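Local coordinates for beta-lactamase-like protein (Novosphingobium pentaromativorans US6-1, PDB 6AUF) that probably hydrolyses beta-lactam antibiotics as a two-zinc metallo-beta-lactamase of the B3 type, at residues 54-57 with 62-65. Residues are numbered along the deposited sequence; the frame is centred on the assembly and turned at random.
Sequences WYVG and ASIL
Trp54 and Leu65 form an antiparallel hydrogen-bonded pair and show how a beta hairpin satisfies its inner backbone groups in order. Trp54 N donates to Leu65 O in a bent bond of 2.8 Å. Leu65 N returns a nearly straight one of 3.0 Å to Trp54 O. Trp54 O also receives a CA-H...O contact from Ile64 CA, at 3.5 Å. One step along, Tyr55 and Ile64 make a non-hydrogen-bonded pair, and their backbone bonds run outward instead, Tyr55 to Ala47 and Ile64 to Ile75. Beyond it Val56 N closes a third bond, of 2.9 Å, to Ser63 O; Gly57 N also comes near this oxygen, but at a poor angle. The register shifts here, Gly57 lying opposite Ser63 with their CA atoms 4.1 Å apart, and the backbone of Ala62 bonds to that of Pro250.

The side chains divide between the faces. The Trp54 indole presents the edge near CD1 to Leu65 O, while its NE1 bonds to Thr67 OG1. Beside Leu65, the methyl CG2 of Val56 lies 3.9 Å from its CB. Tyr55 takes the other face: with CG anti to the backbone N (chi1 -170°), the ring reaches along the hairpin to Ala62, CE2 lying 3.4 Å from its CB, and OH bonds to Thr58 O within the turn. Ser63 OG is satisfied by Asp76 O, and Val56 O by Asn89 ND2.

Ala62 stands about 7 Å, side chain to side chain, from the zinc ligands His112 and His251, so this end of the hairpin borders the metal site. Strands 47-50 and 72-75 flank the hairpin in the mixed sheet; helix 83-91 packs on Val56, Ser63 and Leu65, and Tyr208 of strand 203-208 meets Ala62 and Ile64.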
ATOM      1  N   TRP A  54      -1.154 -10.159  -8.397  1.00 76.18           N
ATOM      2  CA  TRP A  54      -2.223  -9.635  -9.227  1.00 71.96           C
ATOM      3  C   TRP A  54      -2.669  -8.265  -8.733  1.00 78.61           C
ATOM      4  O   TRP A  54      -2.790  -8.040  -7.523  1.00 80.64           O
ATOM      5  CB  TRP A  54      -3.409 -10.591  -9.198  1.00 74.99           C
ATOM      6  CG  TRP A  54      -3.050 -12.021  -9.510  1.00 78.33           C
ATOM      7  CD1 TRP A  54      -2.705 -12.989  -8.624  1.00 77.07           C
ATOM      8  CD2 TRP A  54      -3.024 -12.632 -10.806  1.00 82.72           C
ATOM      9  NE1 TRP A  54      -2.458 -14.171  -9.282  1.00 84.59           N
ATOM     10  CE2 TRP A  54      -2.650 -13.978 -10.622  1.00 82.44           C
ATOM     11  CE3 TRP A  54      -3.293 -12.172 -12.102  1.00 77.01           C
ATOM     12  CZ2 TRP A  54      -2.534 -14.867 -11.679  1.00 82.58           C
ATOM     13  CZ3 TRP A  54      -3.169 -13.055 -13.152  1.00 78.70           C
ATOM     14  CH2 TRP A  54      -2.790 -14.386 -12.937  1.00 82.89           C
ATOM     15  N   TYR A  55      -2.923  -7.354  -9.672  1.00 75.80           N
ATOM     16  CA  TYR A  55      -3.617  -6.115  -9.346  1.00 71.34           C
ATOM     17  C   TYR A  55      -5.116  -6.372  -9.376  1.00 77.93           C
ATOM     18  O   TYR A  55      -5.641  -6.896 -10.361  1.00 85.83           O
ATOM     19  CB  TYR A  55      -3.257  -5.000 -10.327  1.00 62.34           C
ATOM     20  CG  TYR A  55      -3.756  -3.637  -9.898  1.00 62.80           C
ATOM     21  CD1 TYR A  55      -5.033  -3.188 -10.242  1.00 63.81           C
ATOM     22  CD2 TYR A  55      -2.949  -2.795  -9.136  1.00 59.23           C
ATOM     23  CE1 TYR A  55      -5.482  -1.932  -9.848  1.00 66.39           C
ATOM     24  CE2 TYR A  55      -3.388  -1.546  -8.734  1.00 54.81           C
ATOM     25  CZ  TYR A  55      -4.643  -1.121  -9.087  1.00 68.95           C
ATOM     26  OH  TYR A  55      -5.047   0.122  -8.671  1.00 68.15           O
ATOM     27  N   VAL A  56      -5.802  -6.015  -8.295  1.00 75.80           N
ATOM     28  CA  VAL A  56      -7.224  -6.300  -8.158  1.00 72.87           C
ATOM     29  C   VAL A  56      -7.920  -5.087  -7.566  1.00 73.25           C
ATOM     30  O   VAL A  56      -9.069  -5.175  -7.120  1.00 75.71           O
ATOM     31  CB  VAL A  56      -7.463  -7.547  -7.290  1.00 75.79           C
ATOM     32  CG1 VAL A  56      -7.145  -8.814  -8.068  1.00 75.57           C
ATOM     33  CG2 VAL A  56      -6.618  -7.467  -6.020  1.00 74.23           C
ATOM     34  N   GLY A  57      -7.222  -3.954  -7.546  1.00 74.53           N
ATOM     35  CA  GLY A  57      -7.763  -2.729  -7.002  1.00 69.48           C
ATOM     36  C   GLY A  57      -8.595  -1.979  -8.021  1.00 74.16           C
ATOM     37  O   GLY A  57      -9.020  -2.523  -9.046  1.00 88.16           O
ATOM     38  N   ALA A  62      -4.733   0.945  -5.262  1.00 64.77           N
ATOM     39  CA  ALA A  62      -4.304  -0.421  -5.506  1.00 60.40           C
ATOM     40  C   ALA A  62      -4.886  -1.373  -4.471  1.00 59.55           C
ATOM     41  O   ALA A  62      -5.295  -0.986  -3.375  1.00 63.79           O
ATOM     42  CB  ALA A  62      -2.776  -0.538  -5.498  1.00 54.59           C
ATOM     43  N   SER A  63      -4.928  -2.641  -4.856  1.00 65.06           N
ATOM     44  CA  SER A  63      -5.251  -3.745  -3.965  1.00 62.71           C
ATOM     45  C   SER A  63      -4.542  -4.952  -4.554  1.00 64.35           C
ATOM     46  O   SER A  63      -4.746  -5.256  -5.735  1.00 61.96           O
ATOM     47  CB  SER A  63      -6.760  -3.972  -3.870  1.00 62.42           C
ATOM     48  OG  SER A  63      -7.062  -4.884  -2.826  1.00 70.65           O
ATOM     49  N   ILE A  64      -3.685  -5.606  -3.765  1.00 61.04           N
ATOM     50  CA  ILE A  64      -2.759  -6.613  -4.275  1.00 59.98           C
ATOM     51  C   ILE A  64      -3.177  -7.993  -3.794  1.00 71.66           C
ATOM     52  O   ILE A  64      -3.401  -8.201  -2.596  1.00 79.37           O
ATOM     53  CB  ILE A  64      -1.319  -6.314  -3.849  1.00 57.04           C
ATOM     54  CG1 ILE A  64      -0.962  -4.863  -4.210  1.00 62.60           C
ATOM     55  CG2 ILE A  64      -0.380  -7.334  -4.471  1.00 53.71           C
ATOM     56  CD1 ILE A  64      -1.140  -4.522  -5.677  1.00 53.68           C
ATOM     57  N   LEU A  65      -3.265  -8.938  -4.725  1.00 73.56           N
ATOM     58  CA  LEU A  65      -3.600 -10.321  -4.423  1.00 74.62           C
ATOM     59  C   LEU A  65      -2.395 -11.195  -4.727  1.00 71.90           C
ATOM     60  O   LEU A  65      -1.789 -11.080  -5.798  1.00 69.50           O
ATOM     61  CB  LEU A  65      -4.818 -10.798  -5.226  1.00 75.47           C
ATOM     62  CG  LEU A  65      -5.134 -12.291  -5.080  1.00 68.52           C
ATOM     63  CD1 LEU A  65      -5.383 -12.621  -3.627  1.00 72.44           C
ATOM     64  CD2 LEU A  65      -6.316 -12.696  -5.923  1.00 69.20           C
TER